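Side-chain contacts in polysaccharide biosynthesis protein CapD (Bacillus thuringiensis HD-771, PDB 6BWC), which binds NADP and UDP-N-acetylglucosamine and probably works as a short-chain dehydrogenase-type enzyme on the route to CMP-pseudaminic acid, used in flagellin glycosylation: residues T214-A217 / M218-K222; M276-D279 / E280-A284; A284-P288 / D289-I293. The protein carries 2 engineered substitutions. All blocks are in the same frame, centred on the assembly; numbering follows the deposited sequence.

Contact 1: T214-A217 / M218-K222; sequences TIEA and MKIAK
Met218 opens the last turn of helix 207-220 by donating its backbone N to Thr214 O at 2.9 Å. Its side chain bends at chi2 and heads away from the preceding turn. Lys219 repeats the i to i+4 bond, N to Ile215 O, and lies alongside Ile215 with both chains pointing the same way. CG of Lys219 stands anti to the carbonyl carbon (chi1 -68°), and together with the bend at chi2 this sets CD beside Ile215 CG2, at 3.8 Å; the bends at chi3 and chi4 then take NZ to a salt bridge with Glu30. Ile220 N continues the series on Glu216 O at 2.8 Å. The Glu216 chain, bent at chi2, crosses Ile220 at a slant and sets its carboxylate against CG1 of the isoleucine. Ala221 leaves helical geometry; its N makes a weak 3.3 Å bond to Ala217 O, and its methyl approaches the same oxygen. At this helix end Lys123 NZ donates to Met218 O and Ala221 O. The helix packs on the central sheet, with Thr214, Ala217 and Ala221 against strand 163-169 and with Thr214 and Met218 against strands 81-84 and 123-129.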
ATOM      1  N   THR C 214     -10.651 -12.278  31.505  1.00 19.04           N
ATOM      2  CA  THR C 214     -10.182 -12.569  30.144  1.00 20.05           C
ATOM      3  C   THR C 214      -9.951 -14.073  29.904  1.00 20.21           C
ATOM      4  O   THR C 214     -10.516 -14.657  28.965  1.00 19.85           O
ATOM      5  CB  THR C 214      -8.879 -11.797  29.798  1.00 21.16           C
ATOM      6  OG1 THR C 214      -8.872 -10.496  30.409  1.00 20.98           O
ATOM      7  CG2 THR C 214      -8.736 -11.636  28.275  1.00 21.34           C
ATOM      8  N   ILE C 215      -9.147 -14.693  30.765  1.00 20.20           N
ATOM      9  CA  ILE C 215      -8.923 -16.142  30.709  1.00 20.30           C
ATOM     10  C   ILE C 215     -10.246 -16.969  30.740  1.00 22.01           C
ATOM     11  O   ILE C 215     -10.400 -17.895  29.923  1.00 21.69           O
ATOM     12  CB  ILE C 215      -7.890 -16.573  31.782  1.00 18.92           C
ATOM     13  CG1 ILE C 215      -6.491 -16.233  31.301  1.00 17.57           C
ATOM     14  CG2 ILE C 215      -7.959 -18.063  32.075  1.00 19.25           C
ATOM     15  CD1 ILE C 215      -5.452 -16.219  32.393  1.00 17.21           C
ATOM     16  N   GLU C 216     -11.190 -16.637  31.639  1.00 24.37           N
ATOM     17  CA  GLU C 216     -12.539 -17.311  31.661  1.00 26.07           C
ATOM     18  C   GLU C 216     -13.274 -17.206  30.338  1.00 25.90           C
ATOM     19  O   GLU C 216     -13.739 -18.207  29.791  1.00 26.04           O
ATOM     20  CB  GLU C 216     -13.479 -16.763  32.745  1.00 26.54           C
ATOM     21  CG  GLU C 216     -13.763 -17.759  33.852  1.00 28.55           C
ATOM     22  CD  GLU C 216     -14.895 -18.727  33.523  1.00 29.70           C
ATOM     23  OE1 GLU C 216     -16.004 -18.248  33.218  1.00 31.03           O
ATOM     24  OE2 GLU C 216     -14.700 -19.963  33.612  1.00 30.08           O
ATOM     25  N   ALA C 217     -13.364 -15.980  29.835  1.00 25.46           N
ATOM     26  CA  ALA C 217     -13.996 -15.726  28.547  1.00 25.26           C
ATOM     27  C   ALA C 217     -13.287 -16.466  27.416  1.00 24.52           C
ATOM     28  O   ALA C 217     -13.920 -16.824  26.443  1.00 24.40           O
ATOM     29  CB  ALA C 217     -14.049 -14.232  28.266  1.00 25.54           C
ATOM     30  N   MET C 218     -11.975 -16.679  27.545  1.00 24.17           N
ATOM     31  CA  MET C 218     -11.231 -17.534  26.598  1.00 23.01           C
ATOM     32  C   MET C 218     -11.791 -18.966  26.577  1.00 23.43           C
ATOM     33  O   MET C 218     -12.009 -19.536  25.513  1.00 21.89           O
ATOM     34  CB  MET C 218      -9.746 -17.597  26.973  1.00 22.09           C
ATOM     35  CG  MET C 218      -8.778 -17.407  25.825  1.00 21.77           C
ATOM     36  SD  MET C 218      -9.272 -17.842  24.151  1.00 20.09           S
ATOM     37  CE  MET C 218      -8.162 -16.712  23.336  1.00 20.88           C
ATOM     38  N   LYS C 219     -12.022 -19.510  27.776  1.00 24.45           N
ATOM     39  CA  LYS C 219     -12.462 -20.888  27.979  1.00 24.84           C
ATOM     40  C   LYS C 219     -13.939 -21.114  27.699  1.00 25.96           C
ATOM     41  O   LYS C 219     -14.303 -22.132  27.131  1.00 25.26           O
ATOM     42  CB  LYS C 219     -12.183 -21.308  29.427  1.00 25.19           C
ATOM     43  CG  LYS C 219     -10.711 -21.440  29.809  1.00 25.33           C
ATOM     44  CD  LYS C 219     -10.423 -20.831  31.182  1.00 26.67           C
ATOM     45  CE  LYS C 219      -9.762 -21.794  32.158  1.00 27.85           C
ATOM     46  NZ  LYS C 219      -8.301 -21.984  31.936  1.00 28.27           N
ATOM     47  N   ILE C 220     -14.779 -20.176  28.124  1.00 29.01           N
ATOM     48  CA  ILE C 220     -16.251 -20.364  28.182  1.00 33.17           C
ATOM     49  C   ILE C 220     -17.001 -19.949  26.910  1.00 34.24           C
ATOM     50  O   ILE C 220     -18.083 -20.506  26.595  1.00 33.59           O
ATOM     51  CB  ILE C 220     -16.858 -19.551  29.376  1.00 35.18           C
ATOM     52  CG1 ILE C 220     -16.387 -20.117  30.722  1.00 36.82           C
ATOM     53  CG2 ILE C 220     -18.393 -19.497  29.348  1.00 36.50           C
ATOM     54  CD1 ILE C 220     -16.724 -21.576  30.987  1.00 37.29           C
ATOM     55  N   ALA C 221     -16.437 -18.968  26.201  1.00 34.47           N
ATOM     56  CA  ALA C 221     -17.198 -18.176  25.249  1.00 33.67           C
ATOM     57  C   ALA C 221     -17.597 -18.978  24.035  1.00 33.65           C
ATOM     58  O   ALA C 221     -16.760 -19.639  23.414  1.00 31.66           O
ATOM     59  CB  ALA C 221     -16.443 -16.926  24.827  1.00 33.31           C
ATOM     60  N   LYS C 222     -18.898 -18.912  23.747  1.00 35.46           N
ATOM     61  CA  LYS C 222     -19.498 -19.407  22.512  1.00 36.68           C
ATOM     62  C   LYS C 222     -19.120 -18.564  21.275  1.00 33.74           C
ATOM     63  O   LYS C 222     -18.812 -19.123  20.220  1.00 33.72           O
ATOM     64  CB  LYS C 222     -21.026 -19.547  22.703  1.00 39.48           C
ATOM     65  CG  LYS C 222     -21.389 -20.803  23.514  1.00 42.60           C
ATOM     66  CD  LYS C 222     -22.249 -20.562  24.757  1.00 43.47           C
ATOM     67  CE  LYS C 222     -22.055 -21.712  25.759  1.00 44.27           C
ATOM     68  NZ  LYS C 222     -22.857 -21.580  27.012  1.00 43.18           N
TER

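Contact 2: M276-D279 / E280-A284; sequences MTHD and ESLQA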
ATOM      1  N   MET C 276     -22.555  -0.961  30.611  1.00 22.35           N
ATOM      2  CA  MET C 276     -23.394  -1.201  29.416  1.00 23.19           C
ATOM      3  C   MET C 276     -24.428  -0.085  29.209  1.00 23.71           C
ATOM      4  O   MET C 276     -24.865   0.564  30.149  1.00 24.44           O
ATOM      5  CB  MET C 276     -24.113  -2.560  29.477  1.00 22.81           C
ATOM      6  CG  MET C 276     -24.935  -2.818  30.725  1.00 23.03           C
ATOM      7  SD  MET C 276     -25.398  -4.562  30.834  1.00 23.75           S
ATOM      8  CE  MET C 276     -25.330  -4.829  32.584  1.00 23.69           C
ATOM      9  N   THR C 277     -24.820   0.130  27.964  1.00 24.17           N
ATOM     10  CA  THR C 277     -25.951   0.992  27.680  1.00 24.47           C
ATOM     11  C   THR C 277     -27.207   0.411  28.336  1.00 25.65           C
ATOM     12  O   THR C 277     -27.275  -0.780  28.679  1.00 24.06           O
ATOM     13  CB  THR C 277     -26.186   1.117  26.162  1.00 24.62           C
ATOM     14  OG1 THR C 277     -26.231  -0.191  25.577  1.00 24.64           O
ATOM     15  CG2 THR C 277     -25.063   1.925  25.511  1.00 24.38           C
ATOM     16  N   HIS C 278     -28.201   1.273  28.525  1.00 28.34           N
ATOM     17  CA  HIS C 278     -29.502   0.831  29.003  1.00 28.71           C
ATOM     18  C   HIS C 278     -30.067  -0.262  28.090  1.00 30.75           C
ATOM     19  O   HIS C 278     -30.467  -1.325  28.588  1.00 30.29           O
ATOM     20  CB  HIS C 278     -30.479   1.988  29.074  1.00 28.05           C
ATOM     21  CG  HIS C 278     -31.803   1.590  29.639  1.00 27.71           C
ATOM     22  ND1 HIS C 278     -32.808   1.043  28.871  1.00 27.13           N
ATOM     23  CD2 HIS C 278     -32.262   1.602  30.909  1.00 26.94           C
ATOM     24  CE1 HIS C 278     -33.840   0.759  29.641  1.00 26.45           C
ATOM     25  NE2 HIS C 278     -33.533   1.084  30.882  1.00 26.53           N
ATOM     26  N   ASP C 279     -30.083   0.026  26.771  1.00 32.38           N
ATOM     27  CA  ASP C 279     -30.439  -0.933  25.674  1.00 32.16           C
ATOM     28  C   ASP C 279     -29.844  -2.343  25.867  1.00 32.76           C
ATOM     29  O   ASP C 279     -30.557  -3.340  25.775  1.00 32.31           O
ATOM     30  CB  ASP C 279     -30.005  -0.340  24.311  1.00 31.91           C
ATOM     31  CG  ASP C 279     -30.370  -1.224  23.098  1.00 30.84           C
ATOM     32  OD1 ASP C 279     -29.442  -1.433  22.283  1.00 30.39           O
ATOM     33  OD2 ASP C 279     -31.543  -1.663  22.935  1.00 27.00           O
ATOM     34  N   GLU C 280     -28.549  -2.409  26.173  1.00 33.99           N
ATOM     35  CA  GLU C 280     -27.858  -3.692  26.404  1.00 33.29           C
ATOM     36  C   GLU C 280     -28.319  -4.401  27.673  1.00 34.01           C
ATOM     37  O   GLU C 280     -28.312  -5.645  27.736  1.00 35.49           O
ATOM     38  CB  GLU C 280     -26.349  -3.477  26.464  1.00 32.18           C
ATOM     39  CG  GLU C 280     -25.674  -3.358  25.113  1.00 30.96           C
ATOM     40  CD  GLU C 280     -24.182  -3.158  25.255  1.00 30.27           C
ATOM     41  OE1 GLU C 280     -23.778  -2.329  26.099  1.00 29.46           O
ATOM     42  OE2 GLU C 280     -23.422  -3.843  24.539  1.00 28.61           O
ATOM     43  N   SER C 281     -28.707  -3.615  28.681  1.00 34.29           N
ATOM     44  CA  SER C 281     -29.189  -4.168  29.944  1.00 34.79           C
ATOM     45  C   SER C 281     -30.520  -4.908  29.804  1.00 35.92           C
ATOM     46  O   SER C 281     -30.908  -5.610  30.733  1.00 39.84           O
ATOM     47  CB  SER C 281     -29.291  -3.084  31.029  1.00 34.46           C
ATOM     48  OG  SER C 281     -30.477  -2.310  30.908  1.00 34.50           O
ATOM     49  N   LEU C 282     -31.216  -4.752  28.671  1.00 36.20           N
ATOM     50  CA  LEU C 282     -32.467  -5.495  28.375  1.00 36.17           C
ATOM     51  C   LEU C 282     -32.278  -6.880  27.723  1.00 36.51           C
ATOM     52  O   LEU C 282     -33.220  -7.669  27.710  1.00 38.47           O
ATOM     53  CB  LEU C 282     -33.383  -4.641  27.492  1.00 36.14           C
ATOM     54  CG  LEU C 282     -33.780  -3.272  28.089  1.00 36.30           C
ATOM     55  CD1 LEU C 282     -34.134  -2.262  27.008  1.00 34.99           C
ATOM     56  CD2 LEU C 282     -34.923  -3.411  29.089  1.00 35.91           C
ATOM     57  N   GLN C 283     -31.088  -7.160  27.171  1.00 36.26           N
ATOM     58  CA  GLN C 283     -30.728  -8.508  26.642  1.00 34.90           C
ATOM     59  C   GLN C 283     -29.656  -9.225  27.449  1.00 32.69           C
ATOM     60  O   GLN C 283     -29.405 -10.410  27.181  1.00 32.43           O
ATOM     61  CB  GLN C 283     -30.279  -8.517  25.157  1.00 35.12           C
ATOM     62  CG  GLN C 283     -30.044  -7.183  24.472  1.00 35.80           C
ATOM     63  CD  GLN C 283     -31.345  -6.549  24.016  1.00 36.62           C
ATOM     64  OE1 GLN C 283     -32.196  -7.221  23.441  1.00 39.92           O
ATOM     65  NE2 GLN C 283     -31.508  -5.263  24.264  1.00 35.70           N
ATOM     66  N   ALA C 284     -29.038  -8.533  28.409  1.00 29.88           N
ATOM     67  CA  ALA C 284     -27.878  -9.058  29.139  1.00 29.12           C
ATOM     68  C   ALA C 284     -28.205 -10.135  30.204  1.00 28.82           C
ATOM     69  O   ALA C 284     -29.232 -10.077  30.866  1.00 28.45           O
ATOM     70  CB  ALA C 284     -27.123  -7.896  29.773  1.00 29.09           C
TER
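Thr277 and Glu280 cross at a slant and grip each other in both directions. OG1 of Thr277, set between its own N and carbonyl carbon (chi1 51°), receives Glu280 N at 3.3 Å. In return the glutamate chain runs straight on beyond CG and puts OE1 where its anti lone pair receives Thr277 N, also at 3.3 Å; a weak bond from Thr277 OG1 reaches the same oxygen. The other oxygen, OE2, forms a salt bridge with Arg168, so the carboxylate is fixed at both ends. One residue on, Ser281 OG donates to His278 O in the carbonyl plane while also lying over one face of the imidazole, 4.3 Å above it and offset toward the rim. Leu282 slants past the same ring, CD1 at 4.0 Å from His278 CE1. The Gln283 amide donates through NE2 to Asp279 O at 2.6 Å, and Leu282 N approaches that oxygen from the opposite face of the carbonyl plane. Met276 SD packs on Ala284 CB at 3.9 Å. Ser281 N bonds back to Thr277 O. The reciprocal Thr277-Glu280 bonds form a capping box, with Thr277 as N-cap of the short helical turn that follows and Glu280 at N3.

Contact 3: A284-P288 / D289-I293; sequences AFELP and DMFII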
ATOM      1  N   ALA C 284     -29.038  -8.533  28.409  1.00 29.88           N
ATOM      2  CA  ALA C 284     -27.878  -9.058  29.139  1.00 29.12           C
ATOM      3  C   ALA C 284     -28.205 -10.135  30.204  1.00 28.82           C
ATOM      4  O   ALA C 284     -29.232 -10.077  30.866  1.00 28.45           O
ATOM      5  CB  ALA C 284     -27.123  -7.896  29.773  1.00 29.09           C
ATOM      6  N   PHE C 285     -27.318 -11.111  30.372  1.00 29.97           N
ATOM      7  CA  PHE C 285     -27.468 -12.149  31.401  1.00 31.22           C
ATOM      8  C   PHE C 285     -26.646 -11.839  32.657  1.00 31.69           C
ATOM      9  O   PHE C 285     -25.571 -11.272  32.554  1.00 32.29           O
ATOM     10  CB  PHE C 285     -27.109 -13.512  30.804  1.00 31.98           C
ATOM     11  CG  PHE C 285     -28.042 -13.927  29.700  1.00 33.54           C
ATOM     12  CD1 PHE C 285     -29.231 -14.617  29.979  1.00 34.99           C
ATOM     13  CD2 PHE C 285     -27.783 -13.577  28.377  1.00 35.03           C
ATOM     14  CE1 PHE C 285     -30.121 -14.972  28.960  1.00 34.18           C
ATOM     15  CE2 PHE C 285     -28.669 -13.927  27.350  1.00 34.42           C
ATOM     16  CZ  PHE C 285     -29.837 -14.624  27.644  1.00 34.39           C
ATOM     17  N   GLU C 286     -27.171 -12.169  33.838  1.00 32.13           N
ATOM     18  CA  GLU C 286     -26.424 -12.057  35.097  1.00 31.72           C
ATOM     19  C   GLU C 286     -25.960 -13.416  35.554  1.00 34.06           C
ATOM     20  O   GLU C 286     -26.722 -14.378  35.536  1.00 33.86           O
ATOM     21  CB  GLU C 286     -27.276 -11.484  36.216  1.00 31.61           C
ATOM     22  CG  GLU C 286     -27.228  -9.988  36.294  1.00 31.78           C
ATOM     23  CD  GLU C 286     -27.833  -9.436  37.561  1.00 32.31           C
ATOM     24  OE1 GLU C 286     -28.632  -8.460  37.499  1.00 34.26           O
ATOM     25  OE2 GLU C 286     -27.473  -9.967  38.626  1.00 31.65           O
ATOM     26  N   LEU C 287     -24.691 -13.475  35.950  1.00 37.29           N
ATOM     27  CA  LEU C 287     -24.120 -14.561  36.742  1.00 37.69           C
ATOM     28  C   LEU C 287     -23.782 -13.936  38.104  1.00 37.30           C
ATOM     29  O   LEU C 287     -23.831 -12.691  38.260  1.00 33.11           O
ATOM     30  CB  LEU C 287     -22.849 -15.124  36.073  1.00 38.31           C
ATOM     31  CG  LEU C 287     -23.007 -15.975  34.801  1.00 39.27           C
ATOM     32  CD1 LEU C 287     -21.662 -16.126  34.095  1.00 39.62           C
ATOM     33  CD2 LEU C 287     -23.601 -17.354  35.087  1.00 40.09           C
ATOM     34  N   PRO C 288     -23.455 -14.782  39.099  1.00 38.46           N
ATOM     35  CA  PRO C 288     -23.003 -14.260  40.377  1.00 39.34           C
ATOM     36  C   PRO C 288     -22.089 -13.016  40.265  1.00 38.79           C
ATOM     37  O   PRO C 288     -22.461 -11.947  40.741  1.00 38.44           O
ATOM     38  CB  PRO C 288     -22.259 -15.469  40.997  1.00 41.26           C
ATOM     39  CG  PRO C 288     -22.705 -16.693  40.234  1.00 40.36           C
ATOM     40  CD  PRO C 288     -23.695 -16.235  39.193  1.00 40.30           C
ATOM     41  N   ASP C 289     -20.949 -13.160  39.590  1.00 39.30           N
ATOM     42  CA  ASP C 289     -19.880 -12.147  39.576  1.00 38.54           C
ATOM     43  C   ASP C 289     -19.677 -11.382  38.257  1.00 33.96           C
ATOM     44  O   ASP C 289     -18.742 -10.594  38.137  1.00 31.62           O
ATOM     45  CB  ASP C 289     -18.573 -12.833  39.970  1.00 41.78           C
ATOM     46  CG  ASP C 289     -18.444 -13.015  41.469  1.00 46.15           C
ATOM     47  OD1 ASP C 289     -17.911 -14.073  41.875  1.00 49.62           O
ATOM     48  OD2 ASP C 289     -18.851 -12.096  42.233  1.00 47.38           O
ATOM     49  N   MET C 290     -20.610 -11.541  37.321  1.00 31.52           N
ATOM     50  CA  MET C 290     -20.377 -11.237  35.910  1.00 29.55           C
ATOM     51  C   MET C 290     -21.683 -11.041  35.118  1.00 28.28           C
ATOM     52  O   MET C 290     -22.670 -11.711  35.396  1.00 28.79           O
ATOM     53  CB  MET C 290     -19.623 -12.432  35.353  1.00 28.90           C
ATOM     54  CG  MET C 290     -19.271 -12.408  33.885  1.00 28.52           C
ATOM     55  SD  MET C 290     -18.484 -13.971  33.528  1.00 27.07           S
ATOM     56  CE  MET C 290     -16.929 -13.741  34.406  1.00 28.12           C
ATOM     57  N   PHE C 291     -21.691 -10.118  34.153  1.00 27.08           N
ATOM     58  CA  PHE C 291     -22.778 -10.040  33.151  1.00 25.64           C
ATOM     59  C   PHE C 291     -22.256 -10.560  31.823  1.00 24.46           C
ATOM     60  O   PHE C 291     -21.083 -10.411  31.522  1.00 22.98           O
ATOM     61  CB  PHE C 291     -23.295  -8.619  32.913  1.00 25.11           C
ATOM     62  CG  PHE C 291     -23.797  -7.913  34.145  1.00 25.26           C
ATOM     63  CD1 PHE C 291     -25.147  -7.944  34.489  1.00 24.58           C
ATOM     64  CD2 PHE C 291     -22.925  -7.149  34.934  1.00 25.65           C
ATOM     65  CE1 PHE C 291     -25.611  -7.251  35.599  1.00 24.22           C
ATOM     66  CE2 PHE C 291     -23.386  -6.463  36.054  1.00 25.26           C
ATOM     67  CZ  PHE C 291     -24.732  -6.523  36.391  1.00 24.76           C
ATOM     68  N   ILE C 292     -23.152 -11.158  31.045  1.00 24.50           N
ATOM     69  CA  ILE C 292     -22.872 -11.613  29.696  1.00 25.42           C
ATOM     70  C   ILE C 292     -23.877 -10.930  28.782  1.00 25.80           C
ATOM     71  O   ILE C 292     -25.070 -11.163  28.911  1.00 26.82           O
ATOM     72  CB  ILE C 292     -23.008 -13.150  29.576  1.00 26.34           C
ATOM     73  CG1 ILE C 292     -21.993 -13.818  30.521  1.00 27.36           C
ATOM     74  CG2 ILE C 292     -22.800 -13.616  28.126  1.00 26.07           C
ATOM     75  CD1 ILE C 292     -22.008 -15.338  30.569  1.00 27.38           C
ATOM     76  N   ILE C 293     -23.401 -10.071  27.888  1.00 25.80           N
ATOM     77  CA  ILE C 293     -24.245  -9.492  26.849  1.00 26.00           C
ATOM     78  C   ILE C 293     -24.055 -10.371  25.625  1.00 25.53           C
ATOM     79  O   ILE C 293     -22.930 -10.594  25.212  1.00 26.22           O
ATOM     80  CB  ILE C 293     -23.859  -8.035  26.496  1.00 26.36           C
ATOM     81  CG1 ILE C 293     -23.687  -7.178  27.764  1.00 27.03           C
ATOM     82  CG2 ILE C 293     -24.909  -7.406  25.582  1.00 25.92           C
ATOM     83  CD1 ILE C 293     -23.289  -5.734  27.482  1.00 27.16           C
TER
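Glu286 and Phe291 form the better buried side of this beta hairpin: they are a non-hydrogen-bonded antiparallel pair whose side chains run alongside each other on one face. The aliphatic part of the glutamate does the touching, CG lying against Phe291 CE1, while the carboxylate plane stands 70° from the ring. Phe291 is buried, and Tyr314 meets it edge-to-face. The neighbouring pair, Phe285 and Ile292, is hydrogen-bonded in both directions; the bond from Phe285 N to Ile292 O is nearly straight, at 2.7 Å and 174°, and Phe285 O additionally receives a CA-H...O contact from Phe291.

The face of Phe285 and Ile292 is more open at Phe285 and Leu287, while Met290 and Ile292 lean on Phe227. Leu287 CD1 slants across Ile292 CD1 at 3.6 Å and also reaches Met290 SD at 3.9 Å; CG of Met290 is anti to its backbone N (chi1 179°), which runs its chain alongside the leucine. The Phe285 ring brings an edge near Ile292 O and stays partly exposed. The tip, Leu287 to Asp289, is exposed; Pro288 and Asp289 form the two-residue turn, next to which Leu287 N donates to Met290 O at 2.7 Å.

Strand 226-229 borders the hairpin beyond Phe291, and its follower Lys230 bridges two chemistries: a salt bridge to Glu286 OE2 and a cation-pi contact with the Phe291 ring. One lysine charge thus serves carboxylate and aromatic ring together, and the carboxylate would be expected to favour the charged form further and hold the ammonium group near the ring.

How the contacts relate
Contact 1 comes first in the chain and is local, closing the final turn of helix 207-220 beside the parallel strands of the Rossmann-type sheet. Contact 2 follows much later, in the loop after strand 259-262, and closes a short turn; contact 3 begins at Ala284, where contact 2 ends, and folds back as the hairpin that finishes one edge of that sheet within the chain. The three run in series, none nested or crossed. Contacts 2 and 3 also touch in space: Met276 CE meets Phe291 CD1 at 3.7 Å, and Ile293 packs on Met276 and Glu280. Contact 1 approaches contact 3 to about 5 Å between nearest atoms without touching.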